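Local coordinates for protein toll (Drosophila melanogaster, PDB 4LXR), which serves as the receptor for the processed cytokine Spätzle, setting dorsal-ventral polarity in the fly embryo and switching on antifungal immunity, at residues 415-420 with 448-453. Residues are numbered along the deposited sequence; the frame is centred on the assembly and turned at random.
Sequences HLHLDH and LLTLNL. With NAG (2-acetamido-2-deoxy-beta-D-glucopyranose), chain E.
His415 ND1 and Thr450 OG1 share a hydrogen bond of 2.8 Å, with the hydroxyl near the ring plane at the imidazole edge. The ring reaches it because CG lies beside the backbone N (chi1 -53°), while CE1 touches Leu449 CB. A valine in place of His415 would probably leave the Thr450 hydroxyl without this partner and uncover Leu449 CB. Strands 415-417 and 450-452 run parallel, and three backbone hydrogen bonds link the two segments: Leu416 N donates to Thr450 O (2.9 Å), Leu416 O accepts from Asn452 N at 2.9 Å, and Leu418 N, just past its strand, donates to Asn452 O at 2.8 Å. Both ends of the Asn452 side chain find a polar partner. Its OD1 accepts from the backbone N of Arg454, whereas ND2 reaches the Asp419 carboxylate not directly but through a water (3.2 Å) that donates to OD2; Asp419 OD1 is hydrogen-bonded to Ser395 OG. Asn452 ND2 also borders the His417 ring edge, amide and ring planes being 80° apart. On the face away from these polar residues, Leu416 CD2 meets Leu451 CD1 at 4.1 Å; beyond the strands, Leu418 CB meets Leu453 CD2 at 3.9 Å, all four in the leucine-rich-repeat solenoid core. The strands of LRR 12 and LRR 13 lie between strands 391-393 and 474-476; Phe442 packs on Leu416 and Leu418, and Trp465 of helix 463-467 covers Leu451 and Leu453.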
ATOM      1  N   HIS A 415     -14.313  -4.189   9.652  1.00 25.72           N
ATOM      2  CA  HIS A 415     -13.637  -3.738   8.443  1.00 26.13           C
ATOM      3  C   HIS A 415     -14.414  -4.168   7.200  1.00 29.46           C
ATOM      4  O   HIS A 415     -14.490  -5.360   6.872  1.00 28.14           O
ATOM      5  CB  HIS A 415     -12.211  -4.297   8.390  1.00 30.41           C
ATOM      6  CG  HIS A 415     -11.415  -4.020   9.630  1.00 44.43           C
ATOM      7  ND1 HIS A 415     -10.957  -2.760   9.956  1.00 44.44           N
ATOM      8  CD2 HIS A 415     -11.008  -4.840  10.629  1.00 36.74           C
ATOM      9  CE1 HIS A 415     -10.293  -2.818  11.096  1.00 43.19           C
ATOM     10  NE2 HIS A 415     -10.307  -4.070  11.525  1.00 39.27           N
ATOM     11  N   LEU A 416     -14.983  -3.186   6.513  1.00 25.13           N
ATOM     12  CA  LEU A 416     -15.857  -3.423   5.380  1.00 23.04           C
ATOM     13  C   LEU A 416     -15.273  -2.782   4.116  1.00 27.36           C
ATOM     14  O   LEU A 416     -15.195  -1.563   4.007  1.00 27.38           O
ATOM     15  CB  LEU A 416     -17.257  -2.882   5.682  1.00 22.41           C
ATOM     16  CG  LEU A 416     -18.289  -3.018   4.559  1.00 27.87           C
ATOM     17  CD1 LEU A 416     -18.364  -4.470   4.037  1.00 21.95           C
ATOM     18  CD2 LEU A 416     -19.648  -2.542   5.038  1.00 25.17           C
ATOM     19  N   HIS A 417     -14.844  -3.615   3.175  1.00 23.28           N
ATOM     20  CA  HIS A 417     -14.272  -3.140   1.914  1.00 22.83           C
ATOM     21  C   HIS A 417     -15.200  -3.395   0.739  1.00 30.54           C
ATOM     22  O   HIS A 417     -15.405  -4.545   0.325  1.00 25.05           O
ATOM     23  CB  HIS A 417     -12.930  -3.813   1.650  1.00 28.78           C
ATOM     24  CG  HIS A 417     -11.937  -3.613   2.751  1.00 31.01           C
ATOM     25  ND1 HIS A 417     -11.011  -2.592   2.741  1.00 35.07           N
ATOM     26  CD2 HIS A 417     -11.737  -4.294   3.905  1.00 30.50           C
ATOM     27  CE1 HIS A 417     -10.275  -2.660   3.836  1.00 35.08           C
ATOM     28  NE2 HIS A 417     -10.698  -3.680   4.560  1.00 34.94           N
ATOM     29  N   LEU A 418     -15.742  -2.309   0.199  1.00 25.11           N
ATOM     30  CA  LEU A 418     -16.637  -2.370  -0.936  1.00 22.00           C
ATOM     31  C   LEU A 418     -16.087  -1.545  -2.084  1.00 27.15           C
ATOM     32  O   LEU A 418     -16.842  -1.109  -2.953  1.00 27.89           O
ATOM     33  CB  LEU A 418     -18.043  -1.880  -0.552  1.00 21.86           C
ATOM     34  CG  LEU A 418     -18.766  -2.749   0.484  1.00 29.79           C
ATOM     35  CD1 LEU A 418     -20.113  -2.157   0.840  1.00 29.69           C
ATOM     36  CD2 LEU A 418     -18.916  -4.207   0.001  1.00 26.27           C
ATOM     37  N   ASP A 419     -14.770  -1.350  -2.103  1.00 20.84           N
ATOM     38  CA  ASP A 419     -14.151  -0.503  -3.125  1.00 30.61           C
ATOM     39  C   ASP A 419     -14.246  -1.082  -4.552  1.00 29.18           C
ATOM     40  O   ASP A 419     -14.181  -2.287  -4.728  1.00 31.20           O
ATOM     41  CB  ASP A 419     -12.687  -0.219  -2.766  1.00 24.85           C
ATOM     42  CG  ASP A 419     -11.949  -1.469  -2.281  1.00 28.27           C
ATOM     43  OD1 ASP A 419     -12.519  -2.221  -1.473  1.00 28.59           O
ATOM     44  OD2 ASP A 419     -10.801  -1.712  -2.709  1.00 37.29           O
ATOM     45  N   HIS A 420     -14.379  -0.204  -5.551  1.00 30.31           N
ATOM     46  CA  HIS A 420     -14.395  -0.583  -6.971  1.00 30.48           C
ATOM     47  C   HIS A 420     -15.649  -1.391  -7.319  1.00 29.82           C
ATOM     48  O   HIS A 420     -15.581  -2.513  -7.805  1.00 32.24           O
ATOM     49  CB  HIS A 420     -13.116  -1.350  -7.372  1.00 25.72           C
ATOM     50  CG  HIS A 420     -11.849  -0.729  -6.865  1.00 30.86           C
ATOM     51  ND1 HIS A 420     -11.417   0.518  -7.266  1.00 30.12           N
ATOM     52  CD2 HIS A 420     -10.923  -1.183  -5.989  1.00 29.87           C
ATOM     53  CE1 HIS A 420     -10.281   0.807  -6.658  1.00 27.11           C
ATOM     54  NE2 HIS A 420      -9.955  -0.213  -5.883  1.00 34.00           N
ATOM     55  N   LEU A 448     -18.266  -0.094  13.641  1.00 49.32           N
ATOM     56  CA  LEU A 448     -17.417  -0.184  12.440  1.00 44.10           C
ATOM     57  C   LEU A 448     -16.142   0.671  12.500  1.00 41.75           C
ATOM     58  O   LEU A 448     -16.174   1.821  12.939  1.00 45.83           O
ATOM     59  CB  LEU A 448     -18.219   0.156  11.176  1.00 40.27           C
ATOM     60  CG  LEU A 448     -17.653  -0.333   9.830  1.00 46.05           C
ATOM     61  CD1 LEU A 448     -17.675  -1.861   9.738  1.00 24.79           C
ATOM     62  CD2 LEU A 448     -18.411   0.273   8.660  1.00 40.14           C
ATOM     63  N   LEU A 449     -15.031   0.100  12.036  1.00 37.02           N
ATOM     64  CA  LEU A 449     -13.726   0.761  12.081  1.00 37.81           C
ATOM     65  C   LEU A 449     -13.259   1.222  10.699  1.00 36.08           C
ATOM     66  O   LEU A 449     -12.742   2.324  10.535  1.00 37.65           O
ATOM     67  CB  LEU A 449     -12.669  -0.173  12.710  1.00 38.76           C
ATOM     68  CG  LEU A 449     -12.934  -0.607  14.162  1.00 43.15           C
ATOM     69  CD1 LEU A 449     -11.853  -1.517  14.719  1.00 30.44           C
ATOM     70  CD2 LEU A 449     -13.137   0.613  15.078  1.00 38.56           C
ATOM     71  N   THR A 450     -13.413   0.358   9.707  1.00 36.66           N
ATOM     72  CA  THR A 450     -13.031   0.686   8.346  1.00 31.62           C
ATOM     73  C   THR A 450     -14.250   0.600   7.446  1.00 39.32           C
ATOM     74  O   THR A 450     -14.918  -0.438   7.371  1.00 40.61           O
ATOM     75  CB  THR A 450     -11.995  -0.289   7.792  1.00 42.20           C
ATOM     76  OG1 THR A 450     -10.835  -0.317   8.630  1.00 45.91           O
ATOM     77  CG2 THR A 450     -11.594   0.107   6.371  1.00 44.31           C
ATOM     78  N   LEU A 451     -14.535   1.697   6.760  1.00 39.22           N
ATOM     79  CA  LEU A 451     -15.527   1.691   5.702  1.00 34.36           C
ATOM     80  C   LEU A 451     -14.851   2.197   4.440  1.00 35.15           C
ATOM     81  O   LEU A 451     -14.626   3.397   4.271  1.00 36.94           O
ATOM     82  CB  LEU A 451     -16.727   2.575   6.065  1.00 33.78           C
ATOM     83  CG  LEU A 451     -17.849   2.636   5.024  1.00 31.93           C
ATOM     84  CD1 LEU A 451     -18.250   1.233   4.550  1.00 28.58           C
ATOM     85  CD2 LEU A 451     -19.059   3.403   5.579  1.00 27.87           C
ATOM     86  N   ASN A 452     -14.527   1.272   3.550  1.00 31.75           N
ATOM     87  CA  ASN A 452     -13.878   1.620   2.300  1.00 29.32           C
ATOM     88  C   ASN A 452     -14.861   1.538   1.140  1.00 33.71           C
ATOM     89  O   ASN A 452     -15.251   0.442   0.729  1.00 25.28           O
ATOM     90  CB  ASN A 452     -12.683   0.698   2.087  1.00 26.89           C
ATOM     91  CG  ASN A 452     -11.938   0.983   0.808  1.00 30.24           C
ATOM     92  OD1 ASN A 452     -12.244   1.936   0.091  1.00 41.49           O
ATOM     93  ND2 ASN A 452     -10.940   0.151   0.513  1.00 30.90           N
ATOM     94  N   LEU A 453     -15.253   2.710   0.633  1.00 29.78           N
ATOM     95  CA  LEU A 453     -16.205   2.833  -0.463  1.00 33.05           C
ATOM     96  C   LEU A 453     -15.575   3.516  -1.666  1.00 33.25           C
ATOM     97  O   LEU A 453     -16.262   4.086  -2.510  1.00 31.57           O
ATOM     98  CB  LEU A 453     -17.426   3.640  -0.030  1.00 30.51           C
ATOM     99  CG  LEU A 453     -18.324   2.967   0.993  1.00 35.23           C
ATOM    100  CD1 LEU A 453     -19.309   3.995   1.525  1.00 36.14           C
ATOM    101  CD2 LEU A 453     -19.041   1.789   0.344  1.00 35.61           C
TER
HETATM  102  C1  NAG E   1     -12.750   2.021 -10.516  1.00 39.48           C
HETATM  103  C2  NAG E   1     -11.279   1.947 -10.970  1.00 43.61           C
HETATM  104  C3  NAG E   1     -11.185   1.401 -12.395  1.00 46.04           C
HETATM  105  C4  NAG E   1     -11.950   0.089 -12.529  1.00 53.97           C
HETATM  106  C5  NAG E   1     -13.386   0.301 -12.061  1.00 55.72           C
HETATM  107  C6  NAG E   1     -14.236  -0.947 -12.132  1.00 57.04           C
HETATM  108  C7  NAG E   1      -9.797   3.596  -9.900  1.00 54.00           C
HETATM  109  C8  NAG E   1      -9.225   4.979  -9.984  1.00 51.57           C
HETATM  110  N2  NAG E   1     -10.634   3.248 -10.885  1.00 53.50           N
HETATM  111  O3  NAG E   1      -9.811   1.231 -12.720  1.00 39.84           O
HETATM  112  O4  NAG E   1     -11.983  -0.325 -13.890  1.00 59.39           O
HETATM  113  O5  NAG E   1     -13.378   0.731 -10.693  1.00 50.88           O
HETATM  114  O6  NAG E   1     -13.728  -1.969 -11.287  1.00 62.52           O
HETATM  115  O7  NAG E   1      -9.515   2.829  -8.983  1.00 54.90           O
HETATM  116  O   HOH W   1      -8.921   0.327  -1.912  1.00 38.35           O